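PDB 2RCY: pyrroline carboxylate reductase, which probably catalyses the NAD(P)H-dependent reduction of pyrroline-5-carboxylate to proline, and is seen here with NADP bound. Local coordinates for residues Gly13-Gly16 with Ser17-Ala20; Tyr48-Ser51 with Asn52-Ala56; Tyr174-Ile177 with Glu178-Asp182; Asn240-Lys243 with Tyr244-Asn248. All coordinates share one frame; numbering follows the deposited sequence.

Contact 1 of 4, residues Gly13-Gly16 with Ser17-Ala20; sequences GQMG and SALA. With NAP (NADP nicotinamide-adenine-dinucleotide phosphate), chain G.
S17 folds back on the carbonyl of G13 and closes the first turn of helix 14-26. G13 O takes two donors from this one residue. S17 OG stands 2.7 Å from G13 O, almost in line with the C=O bond (162°). S17 N, 3.3 Å from G13 O, lies well above the carbonyl plane. The hydroxyl gets there because OG sits between the backbone N and the carbonyl carbon of S17 (chi1 62°). L19 N to M15 O and A20 N to G16 O continue the helix.

The tight side belongs to M15, a buried selenomethionine. Its chain lies over one face of the nicotinamide ring of NADP, with M15 CB 3.4 Å from NADP C2N. M15 SE follows, 3.6 Å from NADP C4N. Bends at chi2 and chi3 then turn M15 CE back to L19 CB, at 4.0 Å. I90, P114 and C118 also touch M15, and L19 leans on F9 of strand 7-10.

Q14 is on the loose side. It is exposed; its CB points away from S17-A20, and its side chain packs on N222 of the second subunit.

G13 has no side chain, and this lets G13 CA come to 3.3 Å from NADP O5B. G13 and G16 fit the GxGxxG pattern of a Rossmann strand-turn-helix. Two amides hold the diphosphate: Q14 N is 3.1 Å from NADP O1A, and M15 N is 3.0 Å from NADP O2N in a nearly straight bond. Amides at a helix start probably help offset the negative charge of the two phosphates.

Contact 2 of 4, residues Tyr48-Ser51 with Asn52-Ala56; sequences YMSS and NEELA. With NAP (NADP nicotinamide-adenine-dinucleotide phosphate), chain G.
S51 is extended and N52 turns into helical geometry, so that L55 N closes the first turn of helix 52-58 on S51 O at 3.0 Å. S51 is the N-cap. A chi1 of 64° turns its hydroxyl to the start of the new helix. S51 OG accepts there from E54 N at 3.3 Å, a long but fairly straight capping bond (163°). The same S51 OG donates to E54 OE1 at 2.8 Å, meeting the carboxylate on its anti side and 17° out of its plane. E54 reaches back with an extended chain, and its OE1 also passes 3.3 Å from S50 CB. E53 bends at chi2, which brings its OE1 to 3.4 Å from S51 CB. M49 SE, a selenium, rests 4.1 Å from L55 CA.

N52 starts the helix on the cofactor side. Its side chain lies at the adenine of NADP, consistent with its predicted role in binding the nucleotide. V74 and I78 pack against it.

One hydroxyl thus both accepts from the helix amide and donates to a glutamate. The carboxylate beside the helix start probably also gains from the positive end of the helix dipole.

Contact 3 of 4, residues Tyr174-Ile177 with Glu178-Asp182; sequences YLFI and ESLID
L180 packs back on F176 one turn earlier in helix 169-186. L180 CB starts 3.6 Å from F176 O. L180 CG lies 3.4 Å from F176 O. With CG anti to the carbonyl carbon of L180 (chi1 -75°) and CD1 anti to CA (chi2 160°), CD1 comes over one face of the F176 ring. L180 CD1 makes a CH-pi contact there, 3.9 Å from the centroid of the F176 ring and 23° off the normal. L180 CD1 is offset toward the rim, 3.6 Å from F176 CE2.

I177 and I181 repeat the i to i+4 spacing on another side. They lie side by side, with I177 CG2 3.8 Å from I181 CD1. V198 and I202 of helix 191-211 pack on I177.

This helix belongs to the dimerisation domain of the pyrroline-5-carboxylate reductase family, and every touching residue here is buried. F176 stacks on F176 of the second subunit. E178 carries charge into the same interface: its OE1 pairs with K220 and its OE2 with K243, both of the second subunit. The aliphatic L175 CD1 lies 3.5 Å from E178 OE1.

S179 adds a side-chain bond to the helix. S179 OG reaches L175 O at 2.6 Å, while S179 N reaches the same oxygen at 2.8 Å. The two donors come from opposite faces of the carbonyl plane.

Contact 4 of 4, residues Asn240-Lys243 with Tyr244-Asn248; sequences NSFK and YTVMN
S241 O is gripped twice by T245. T245 N lies 2.9 Å from S241 O, tilted 18° from the carbonyl plane. T245 OG1 comes to S241 O at 2.8 Å from above that plane, 44° out of it. The site lies at a helix-to-helix joint. S241 has positive phi and is the C-prime residue of a Schellman motif: S241 N bonds to E238 O and F242 N to L237 O. It is also the N-cap position of helix 242-260, though its side chain makes no capping bond. S241 OG instead pairs with S241 OG of the third subunit.

Helix 242-260 then runs on in regular bonds, V246 N to F242 O and M247 N to K243 O. F242 and V246 point the same way. V246 CG2 is anti to its carbonyl carbon, which sets the methyl above one face of the F242 ring. V246 CG2 makes a CH-pi contact 4.2 Å from the centroid of the F242 ring and 14° off the normal, offset toward the rim.

K243 and M247 also run side by side. The K243 chain is extended, and its NZ forms salt bridges to D182 as well as E178 of the second subunit. Y244 meets Y235 of the third subunit, so this turn faces two neighbours in the family's dimerisation domain. The selenium of M247 lies 4.2 Å from K243 CG, at the root of the lysine chain.

How the contacts relate
Contacts 1 and 2 both touch the same NADP from the Rossmann domain. Their centres are about 17 Å apart and their nearest atoms about 10 Å. The cofactor bridges this gap, with diphosphate and nicotinamide at contact 1 and adenine at contact 2. Contacts 3 and 4 lie in the dimerisation domain, with centres about 16 Å apart. They meet within the chain where F176 CE1 packs 3.8 Å from F242 CZ, and both also touch the second subunit. Contact 3 is the nearer of the two to the cofactor, with the Y174 side chain about 8 Å from it. Contact 4 is farther off, its centre about 30 Å from that of contact 1.

Contact 1 of 4, residues Gly13-Gly16 with Ser17-Ala20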
loop_
_atom_site.group_PDB
_atom_site.type_symbol
_atom_site.label_atom_id
_atom_site.label_comp_id
_atom_site.label_asym_id
_atom_site.label_seq_id
_atom_site.Cartn_x
_atom_site.Cartn_y
_atom_site.Cartn_z
ATOM N N GLY A 13 8.859 -38.893 11.953
ATOM C CA GLY A 13 7.948 -38.031 11.208
ATOM C C GLY A 13 8.499 -37.697 9.840
ATOM O O GLY A 13 9.091 -38.545 9.176
ATOM N N GLN A 14 8.306 -36.452 9.419
ATOM C CA GLN A 14 8.799 -36.006 8.121
ATOM C C GLN A 14 10.309 -35.796 8.124
ATOM O O GLN A 14 10.979 -36.081 7.131
ATOM C CB GLN A 14 8.073 -34.738 7.665
ATOM C CG GLN A 14 6.599 -34.943 7.304
ATOM C CD GLN A 14 6.387 -35.759 6.033
ATOM O OE1 GLN A 14 7.320 -36.007 5.267
ATOM N NE2 GLN A 14 5.148 -36.176 5.805
HETATM N N MSE A 15 10.839 -35.304 9.241
HETATM C CA MSE A 15 12.277 -35.098 9.372
HETATM C C MSE A 15 12.991 -36.349 9.878
HETATM O O MSE A 15 14.088 -36.671 9.416
HETATM C CB MSE A 15 12.584 -33.907 10.281
HETATM C CG MSE A 15 14.040 -33.465 10.231
HETATM SE SE MSE A 15 14.601 -32.935 8.439
HETATM C CE MSE A 15 16.113 -34.143 8.276
ATOM N N GLY A 16 12.364 -37.041 10.828
ATOM C CA GLY A 16 12.912 -38.272 11.392
ATOM C C GLY A 16 13.194 -39.330 10.342
ATOM O O GLY A 16 14.290 -39.888 10.303
ATOM N N SER A 17 12.205 -39.593 9.488
ATOM C CA SER A 17 12.324 -40.597 8.429
ATOM C C SER A 17 13.306 -40.182 7.334
ATOM O O SER A 17 14.045 -41.018 6.813
ATOM C CB SER A 17 10.956 -40.907 7.818
ATOM O OG SER A 17 10.401 -39.757 7.207
ATOM N N ALA A 18 13.307 -38.894 6.993
ATOM C CA ALA A 18 14.226 -38.351 5.989
ATOM C C ALA A 18 15.683 -38.482 6.432
ATOM O O ALA A 18 16.558 -38.800 5.625
ATOM C CB ALA A 18 13.889 -36.900 5.681
ATOM N N LEU A 19 15.930 -38.241 7.719
ATOM C CA LEU A 19 17.265 -38.376 8.293
ATOM C C LEU A 19 17.652 -39.842 8.457
ATOM O O LEU A 19 18.788 -40.221 8.179
ATOM C CB LEU A 19 17.357 -37.639 9.636
ATOM C CG LEU A 19 18.742 -37.465 10.273
ATOM C CD1 LEU A 19 19.643 -36.572 9.423
ATOM C CD2 LEU A 19 18.612 -36.907 11.683
ATOM N N ALA A 20 16.697 -40.655 8.905
ATOM C CA ALA A 20 16.922 -42.081 9.127
ATOM C C ALA A 20 17.276 -42.809 7.833
ATOM O O ALA A 20 18.250 -43.563 7.789
ATOM C CB ALA A 20 15.703 -42.715 9.784
HETATM P PA NAP G . 6.250 -34.621 12.563
HETATM O O1A NAP G . 6.185 -35.041 11.116
HETATM O O2A NAP G . 4.970 -34.301 13.298
HETATM O O5B NAP G . 7.081 -35.741 13.368
HETATM C C5B NAP G . 6.818 -36.072 14.729
HETATM C C4B NAP G . 6.787 -37.591 14.843
HETATM O O4B NAP G . 7.030 -38.007 16.189
HETATM C C3B NAP G . 5.434 -38.154 14.434
HETATM O O3B NAP G . 5.603 -39.028 13.314
HETATM C C2B NAP G . 4.922 -38.917 15.642
HETATM O O2B NAP G . 4.383 -40.188 15.280
HETATM C C1B NAP G . 6.151 -39.082 16.528
HETATM N N9A NAP G . 5.845 -39.044 17.984
HETATM C C8A NAP G . 4.804 -38.440 18.581
HETATM N N7A NAP G . 4.884 -38.633 19.917
HETATM C C5A NAP G . 5.992 -39.362 20.156
HETATM C C6A NAP G . 6.584 -39.858 21.313
HETATM N N6A NAP G . 6.026 -39.628 22.526
HETATM N N1A NAP G . 7.728 -40.575 21.216
HETATM C C2A NAP G . 8.295 -40.813 20.021
HETATM N N3A NAP G . 7.742 -40.344 18.891
HETATM C C4A NAP G . 6.594 -39.616 18.933
HETATM O O3 NAP G . 7.228 -33.350 12.691
HETATM P PN NAP G . 8.620 -33.266 11.885
HETATM O O1N NAP G . 8.438 -32.289 10.750
HETATM O O2N NAP G . 9.123 -34.662 11.606
HETATM O O5D NAP G . 9.603 -32.564 12.943
HETATM C C5D NAP G . 10.135 -33.253 14.070
HETATM C C4D NAP G . 11.289 -32.438 14.644
HETATM O O4D NAP G . 12.294 -32.237 13.647
HETATM C C3D NAP G . 10.845 -31.060 15.117
HETATM O O3D NAP G . 11.327 -30.859 16.447
HETATM C C2D NAP G . 11.487 -30.074 14.157
HETATM O O2D NAP G . 11.948 -28.891 14.817
HETATM C C1D NAP G . 12.657 -30.853 13.576
HETATM N N1N NAP G . 12.988 -30.460 12.201
HETATM C C2N NAP G . 12.120 -30.675 11.197
HETATM C C3N NAP G . 12.443 -30.310 9.891
HETATM C C7N NAP G . 11.473 -30.562 8.775
HETATM O O7N NAP G . 10.269 -31.074 9.025
HETATM N N7N NAP G . 11.807 -30.308 7.592
HETATM C C4N NAP G . 13.677 -29.715 9.632
HETATM C C5N NAP G . 14.558 -29.503 10.686
HETATM C C6N NAP G . 14.183 -29.890 11.971
HETATM P P2B NAP G . 2.870 -40.359 14.745
HETATM O O1X NAP G . 2.610 -41.842 14.885
HETATM O O2X NAP G . 2.032 -39.490 15.656
HETATM O O3X NAP G . 2.923 -39.885 13.312
#

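Contact 2 of 4, residues Tyr48-Ser51 with Asn52-Ala56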
loop_
_atom_site.group_PDB
_atom_site.type_symbol
_atom_site.label_atom_id
_atom_site.label_comp_id
_atom_site.label_asym_id
_atom_site.label_seq_id
_atom_site.Cartn_x
_atom_site.Cartn_y
_atom_site.Cartn_z
ATOM N N TYR A 48 12.039 -51.520 14.547
ATOM C CA TYR A 48 11.134 -50.970 15.553
ATOM C C TYR A 48 11.528 -51.401 16.963
ATOM O O TYR A 48 11.953 -52.539 17.183
ATOM C CB TYR A 48 9.687 -51.381 15.258
ATOM C CG TYR A 48 8.664 -50.817 16.225
ATOM C CD1 TYR A 48 8.149 -49.531 16.053
ATOM C CD2 TYR A 48 8.207 -51.570 17.309
ATOM C CE1 TYR A 48 7.210 -49.008 16.939
ATOM C CE2 TYR A 48 7.268 -51.057 18.198
ATOM C CZ TYR A 48 6.773 -49.776 18.008
ATOM O OH TYR A 48 5.844 -49.264 18.885
HETATM N N MSE A 49 11.385 -50.478 17.910
HETATM C CA MSE A 49 11.634 -50.769 19.317
HETATM C C MSE A 49 10.422 -50.382 20.162
HETATM O O MSE A 49 9.676 -49.467 19.806
HETATM C CB MSE A 49 12.900 -50.062 19.798
HETATM C CG MSE A 49 13.743 -50.918 20.719
HETATM SE SE MSE A 49 15.646 -50.744 20.351
HETATM C CE MSE A 49 16.218 -52.486 21.022
ATOM N N SER A 50 10.238 -51.089 21.276
ATOM C CA SER A 50 9.019 -51.001 22.088
ATOM C C SER A 50 8.744 -49.625 22.703
ATOM O O SER A 50 7.585 -49.217 22.814
ATOM C CB SER A 50 9.037 -52.074 23.182
ATOM O OG SER A 50 7.786 -52.153 23.842
ATOM N N SER A 51 9.802 -48.922 23.104
ATOM C CA SER A 51 9.675 -47.596 23.715
ATOM C C SER A 51 10.937 -46.753 23.524
ATOM O O SER A 51 11.968 -47.258 23.074
ATOM C CB SER A 51 9.347 -47.720 25.208
ATOM O OG SER A 51 10.398 -48.353 25.917
ATOM N N ASN A 52 10.842 -45.467 23.866
ATOM C CA ASN A 52 11.989 -44.560 23.840
ATOM C C ASN A 52 13.030 -44.912 24.897
ATOM O O ASN A 52 14.229 -44.726 24.680
ATOM C CB ASN A 52 11.536 -43.109 24.029
ATOM C CG ASN A 52 10.804 -42.554 22.819
ATOM O OD1 ASN A 52 9.830 -41.816 22.960
ATOM N ND2 ASN A 52 11.271 -42.903 21.624
ATOM N N GLU A 53 12.559 -45.416 26.036
ATOM C CA GLU A 53 13.420 -45.809 27.152
ATOM C C GLU A 53 14.276 -47.020 26.798
ATOM O O GLU A 53 15.472 -47.050 27.094
ATOM C CB GLU A 53 12.586 -46.107 28.403
ATOM C CG GLU A 53 11.848 -44.902 28.988
ATOM C CD GLU A 53 10.452 -44.699 28.410
ATOM O OE1 GLU A 53 10.171 -45.181 27.290
ATOM O OE2 GLU A 53 9.627 -44.046 29.084
ATOM N N GLU A 54 13.651 -48.014 26.170
ATOM C CA GLU A 54 14.346 -49.217 25.716
ATOM C C GLU A 54 15.224 -48.929 24.501
ATOM O O GLU A 54 16.203 -49.637 24.254
ATOM C CB GLU A 54 13.345 -50.333 25.413
ATOM C CG GLU A 54 12.801 -51.020 26.661
ATOM C CD GLU A 54 11.492 -51.746 26.414
ATOM O OE1 GLU A 54 10.543 -51.113 25.903
ATOM O OE2 GLU A 54 11.407 -52.948 26.747
ATOM N N LEU A 55 14.865 -47.888 23.750
ATOM C CA LEU A 55 15.687 -47.391 22.651
ATOM C C LEU A 55 16.942 -46.709 23.194
ATOM O O LEU A 55 18.035 -46.908 22.669
ATOM C CB LEU A 55 14.882 -46.425 21.772
ATOM C CG LEU A 55 15.535 -45.772 20.547
ATOM C CD1 LEU A 55 14.500 -45.526 19.467
ATOM C CD2 LEU A 55 16.248 -44.473 20.909
ATOM N N ALA A 56 16.773 -45.909 24.246
ATOM C CA ALA A 56 17.883 -45.189 24.869
ATOM C C ALA A 56 18.818 -46.123 25.635
ATOM O O ALA A 56 20.018 -45.864 25.732
ATOM C CB ALA A 56 17.360 -44.089 25.785
HETATM P PA NAP G . 6.250 -34.621 12.563
HETATM O O1A NAP G . 6.185 -35.041 11.116
HETATM O O2A NAP G . 4.970 -34.301 13.298
HETATM O O5B NAP G . 7.081 -35.741 13.368
HETATM C C5B NAP G . 6.818 -36.072 14.729
HETATM C C4B NAP G . 6.787 -37.591 14.843
HETATM O O4B NAP G . 7.030 -38.007 16.189
HETATM C C3B NAP G . 5.434 -38.154 14.434
HETATM O O3B NAP G . 5.603 -39.028 13.314
HETATM C C2B NAP G . 4.922 -38.917 15.642
HETATM O O2B NAP G . 4.383 -40.188 15.280
HETATM C C1B NAP G . 6.151 -39.082 16.528
HETATM N N9A NAP G . 5.845 -39.044 17.984
HETATM C C8A NAP G . 4.804 -38.440 18.581
HETATM N N7A NAP G . 4.884 -38.633 19.917
HETATM C C5A NAP G . 5.992 -39.362 20.156
HETATM C C6A NAP G . 6.584 -39.858 21.313
HETATM N N6A NAP G . 6.026 -39.628 22.526
HETATM N N1A NAP G . 7.728 -40.575 21.216
HETATM C C2A NAP G . 8.295 -40.813 20.021
HETATM N N3A NAP G . 7.742 -40.344 18.891
HETATM C C4A NAP G . 6.594 -39.616 18.933
HETATM O O3 NAP G . 7.228 -33.350 12.691
HETATM P PN NAP G . 8.620 -33.266 11.885
HETATM O O1N NAP G . 8.438 -32.289 10.750
HETATM O O2N NAP G . 9.123 -34.662 11.606
HETATM O O5D NAP G . 9.603 -32.564 12.943
HETATM C C5D NAP G . 10.135 -33.253 14.070
HETATM C C4D NAP G . 11.289 -32.438 14.644
HETATM O O4D NAP G . 12.294 -32.237 13.647
HETATM C C3D NAP G . 10.845 -31.060 15.117
HETATM O O3D NAP G . 11.327 -30.859 16.447
HETATM C C2D NAP G . 11.487 -30.074 14.157
HETATM O O2D NAP G . 11.948 -28.891 14.817
HETATM C C1D NAP G . 12.657 -30.853 13.576
HETATM N N1N NAP G . 12.988 -30.460 12.201
HETATM C C2N NAP G . 12.120 -30.675 11.197
HETATM C C3N NAP G . 12.443 -30.310 9.891
HETATM C C7N NAP G . 11.473 -30.562 8.775
HETATM O O7N NAP G . 10.269 -31.074 9.025
HETATM N N7N NAP G . 11.807 -30.308 7.592
HETATM C C4N NAP G . 13.677 -29.715 9.632
HETATM C C5N NAP G . 14.558 -29.503 10.686
HETATM C C6N NAP G . 14.183 -29.890 11.971
HETATM P P2B NAP G . 2.870 -40.359 14.745
HETATM O O1X NAP G . 2.610 -41.842 14.885
HETATM O O2X NAP G . 2.032 -39.490 15.656
HETATM O O3X NAP G . 2.923 -39.885 13.312
#

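Contact 3 of 4, residues Tyr174-Ile177 with Glu178-Asp182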
loop_
_atom_site.group_PDB
_atom_site.type_symbol
_atom_site.label_atom_id
_atom_site.label_comp_id
_atom_site.label_asym_id
_atom_site.label_seq_id
_atom_site.Cartn_x
_atom_site.Cartn_y
_atom_site.Cartn_z
ATOM N N TYR A 174 11.441 -24.599 -2.536
ATOM C CA TYR A 174 10.279 -25.318 -3.071
ATOM C C TYR A 174 9.212 -24.365 -3.599
ATOM O O TYR A 174 8.652 -24.596 -4.671
ATOM C CB TYR A 174 9.653 -26.248 -2.023
ATOM C CG TYR A 174 10.465 -27.480 -1.672
ATOM C CD1 TYR A 174 11.168 -28.193 -2.648
ATOM C CD2 TYR A 174 10.504 -27.952 -0.360
ATOM C CE1 TYR A 174 11.904 -29.330 -2.317
ATOM C CE2 TYR A 174 11.233 -29.084 -0.021
ATOM C CZ TYR A 174 11.930 -29.768 -1.001
ATOM O OH TYR A 174 12.646 -30.889 -0.653
ATOM N N LEU A 175 8.937 -23.301 -2.843
ATOM C CA LEU A 175 7.941 -22.304 -3.234
ATOM C C LEU A 175 8.424 -21.455 -4.408
ATOM O O LEU A 175 7.635 -21.093 -5.280
ATOM C CB LEU A 175 7.550 -21.419 -2.041
ATOM C CG LEU A 175 6.382 -20.437 -2.221
ATOM C CD1 LEU A 175 5.070 -21.153 -2.522
ATOM C CD2 LEU A 175 6.230 -19.558 -0.995
ATOM N N PHE A 176 9.718 -21.140 -4.416
ATOM C CA PHE A 176 10.367 -20.461 -5.538
ATOM C C PHE A 176 10.186 -21.283 -6.818
ATOM O O PHE A 176 9.702 -20.768 -7.828
ATOM C CB PHE A 176 11.853 -20.253 -5.220
ATOM C CG PHE A 176 12.587 -19.375 -6.200
ATOM C CD1 PHE A 176 12.241 -18.038 -6.363
ATOM C CD2 PHE A 176 13.660 -19.881 -6.928
ATOM C CE1 PHE A 176 12.933 -17.226 -7.258
ATOM C CE2 PHE A 176 14.362 -19.075 -7.822
ATOM C CZ PHE A 176 13.994 -17.744 -7.988
ATOM N N ILE A 177 10.548 -22.566 -6.746
ATOM C CA ILE A 177 10.367 -23.522 -7.844
ATOM C C ILE A 177 8.895 -23.620 -8.245
ATOM O O ILE A 177 8.569 -23.622 -9.432
ATOM C CB ILE A 177 10.921 -24.931 -7.472
ATOM C CG1 ILE A 177 12.436 -24.871 -7.243
ATOM C CG2 ILE A 177 10.589 -25.964 -8.553
ATOM C CD1 ILE A 177 13.007 -26.052 -6.468
ATOM N N GLU A 178 8.022 -23.687 -7.241
ATOM C CA GLU A 178 6.573 -23.731 -7.439
ATOM C C GLU A 178 6.060 -22.509 -8.207
ATOM O O GLU A 178 5.257 -22.648 -9.131
ATOM C CB GLU A 178 5.869 -23.842 -6.084
ATOM C CG GLU A 178 4.354 -23.997 -6.136
ATOM C CD GLU A 178 3.708 -23.900 -4.761
ATOM O OE1 GLU A 178 4.332 -24.337 -3.769
ATOM O OE2 GLU A 178 2.569 -23.392 -4.672
ATOM N N SER A 179 6.535 -21.326 -7.821
ATOM C CA SER A 179 6.101 -20.064 -8.425
ATOM C C SER A 179 6.587 -19.906 -9.866
ATOM O O SER A 179 5.864 -19.389 -10.718
ATOM C CB SER A 179 6.578 -18.875 -7.586
ATOM O OG SER A 179 6.295 -19.067 -6.215
ATOM N N LEU A 180 7.815 -20.350 -10.126
ATOM C CA LEU A 180 8.403 -20.268 -11.462
ATOM C C LEU A 180 7.671 -21.164 -12.461
ATOM O O LEU A 180 7.419 -20.752 -13.597
ATOM C CB LEU A 180 9.895 -20.606 -11.419
ATOM C CG LEU A 180 10.856 -19.561 -10.844
ATOM C CD1 LEU A 180 12.155 -20.219 -10.424
ATOM C CD2 LEU A 180 11.118 -18.431 -11.834
ATOM N N ILE A 181 7.329 -22.378 -12.027
ATOM C CA ILE A 181 6.555 -23.319 -12.845
ATOM C C ILE A 181 5.170 -22.753 -13.183
ATOM O O ILE A 181 4.747 -22.794 -14.339
ATOM C CB ILE A 181 6.434 -24.715 -12.164
ATOM C CG1 ILE A 181 7.814 -25.378 -12.058
ATOM C CG2 ILE A 181 5.464 -25.622 -12.930
ATOM C CD1 ILE A 181 7.878 -26.564 -11.098
ATOM N N ASP A 182 4.486 -22.209 -12.175
ATOM C CA ASP A 182 3.165 -21.600 -12.351
ATOM C C ASP A 182 3.164 -20.443 -13.346
ATOM O O ASP A 182 2.220 -20.287 -14.123
ATOM C CB ASP A 182 2.601 -21.132 -11.005
ATOM C CG ASP A 182 1.954 -22.254 -10.225
ATOM O OD1 ASP A 182 1.594 -23.284 -10.834
ATOM O OD2 ASP A 182 1.799 -22.109 -8.999
#

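Contact 4 of 4, residues Asn240-Lys243 with Tyr244-Asn248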
loop_
_atom_site.group_PDB
_atom_site.type_symbol
_atom_site.label_atom_id
_atom_site.label_comp_id
_atom_site.label_asym_id
_atom_site.label_seq_id
_atom_site.Cartn_x
_atom_site.Cartn_y
_atom_site.Cartn_z
ATOM N N ASN A 240 8.398 -5.032 -6.423
ATOM C CA ASN A 240 7.636 -5.806 -5.455
ATOM C C ASN A 240 8.465 -6.275 -4.257
ATOM O O ASN A 240 8.059 -7.187 -3.532
ATOM C CB ASN A 240 6.955 -6.990 -6.151
ATOM C CG ASN A 240 5.939 -6.554 -7.196
ATOM O OD1 ASN A 240 5.286 -5.521 -7.054
ATOM N ND2 ASN A 240 5.797 -7.348 -8.249
ATOM N N SER A 241 9.620 -5.637 -4.057
ATOM C CA SER A 241 10.500 -5.886 -2.910
ATOM C C SER A 241 10.824 -7.367 -2.708
ATOM O O SER A 241 10.650 -7.903 -1.611
ATOM C CB SER A 241 9.905 -5.291 -1.626
ATOM O OG SER A 241 9.665 -3.906 -1.766
ATOM N N PHE A 242 11.293 -8.015 -3.772
ATOM C CA PHE A 242 11.643 -9.438 -3.738
ATOM C C PHE A 242 12.704 -9.733 -2.681
ATOM O O PHE A 242 12.567 -10.683 -1.909
ATOM C CB PHE A 242 12.111 -9.898 -5.122
ATOM C CG PHE A 242 12.558 -11.332 -5.175
ATOM C CD1 PHE A 242 11.629 -12.366 -5.193
ATOM C CD2 PHE A 242 13.912 -11.649 -5.232
ATOM C CE1 PHE A 242 12.043 -13.693 -5.252
ATOM C CE2 PHE A 242 14.335 -12.971 -5.292
ATOM C CZ PHE A 242 13.399 -13.995 -5.302
ATOM N N LYS A 243 13.749 -8.909 -2.654
ATOM C CA LYS A 243 14.842 -9.042 -1.694
ATOM C C LYS A 243 14.348 -8.960 -0.251
ATOM O O LYS A 243 14.634 -9.849 0.554
ATOM C CB LYS A 243 15.906 -7.974 -1.953
ATOM C CG LYS A 243 17.212 -8.197 -1.213
ATOM C CD LYS A 243 18.302 -7.318 -1.784
ATOM C CE LYS A 243 19.652 -7.973 -1.648
ATOM N NZ LYS A 243 20.750 -7.023 -1.951
ATOM N N TYR A 244 13.602 -7.901 0.061
ATOM C CA TYR A 244 13.041 -7.707 1.394
ATOM C C TYR A 244 12.106 -8.844 1.800
ATOM O O TYR A 244 12.124 -9.283 2.951
ATOM C CB TYR A 244 12.310 -6.364 1.495
ATOM C CG TYR A 244 11.490 -6.226 2.760
ATOM C CD1 TYR A 244 12.106 -6.004 3.991
ATOM C CD2 TYR A 244 10.100 -6.336 2.727
ATOM C CE1 TYR A 244 11.359 -5.887 5.156
ATOM C CE2 TYR A 244 9.344 -6.220 3.889
ATOM C CZ TYR A 244 9.982 -5.998 5.099
ATOM O OH TYR A 244 9.243 -5.878 6.254
ATOM N N THR A 245 11.292 -9.304 0.853
ATOM C CA THR A 245 10.360 -10.409 1.074
ATOM C C THR A 245 11.091 -11.657 1.569
ATOM O O THR A 245 10.675 -12.278 2.546
ATOM C CB THR A 245 9.548 -10.718 -0.210
ATOM O OG1 THR A 245 8.713 -9.599 -0.521
ATOM C CG2 THR A 245 8.677 -11.955 -0.040
ATOM N N VAL A 246 12.188 -11.998 0.895
ATOM C CA VAL A 246 13.011 -13.148 1.256
ATOM C C VAL A 246 13.687 -12.929 2.615
ATOM O O VAL A 246 13.635 -13.800 3.485
ATOM C CB VAL A 246 14.067 -13.458 0.157
ATOM C CG1 VAL A 246 14.983 -14.601 0.581
ATOM C CG2 VAL A 246 13.386 -13.792 -1.164
HETATM N N MSE A 247 14.299 -11.758 2.786
HETATM C CA MSE A 247 14.994 -11.395 4.025
HETATM C C MSE A 247 14.063 -11.378 5.238
HETATM O O MSE A 247 14.440 -11.827 6.323
HETATM C CB MSE A 247 15.679 -10.034 3.883
HETATM C CG MSE A 247 16.867 -10.012 2.931
HETATM SE SE MSE A 247 17.780 -8.290 2.947
HETATM C CE MSE A 247 18.576 -8.400 4.725
ATOM N N ASN A 248 12.855 -10.856 5.039
ATOM C CA ASN A 248 11.831 -10.794 6.079
ATOM C C ASN A 248 11.329 -12.179 6.485
ATOM O O ASN A 248 11.061 -12.423 7.661
ATOM C CB ASN A 248 10.661 -9.915 5.620
ATOM C CG ASN A 248 9.637 -9.671 6.715
ATOM O OD1 ASN A 248 8.469 -10.027 6.572
ATOM N ND2 ASN A 248 10.069 -9.062 7.813
#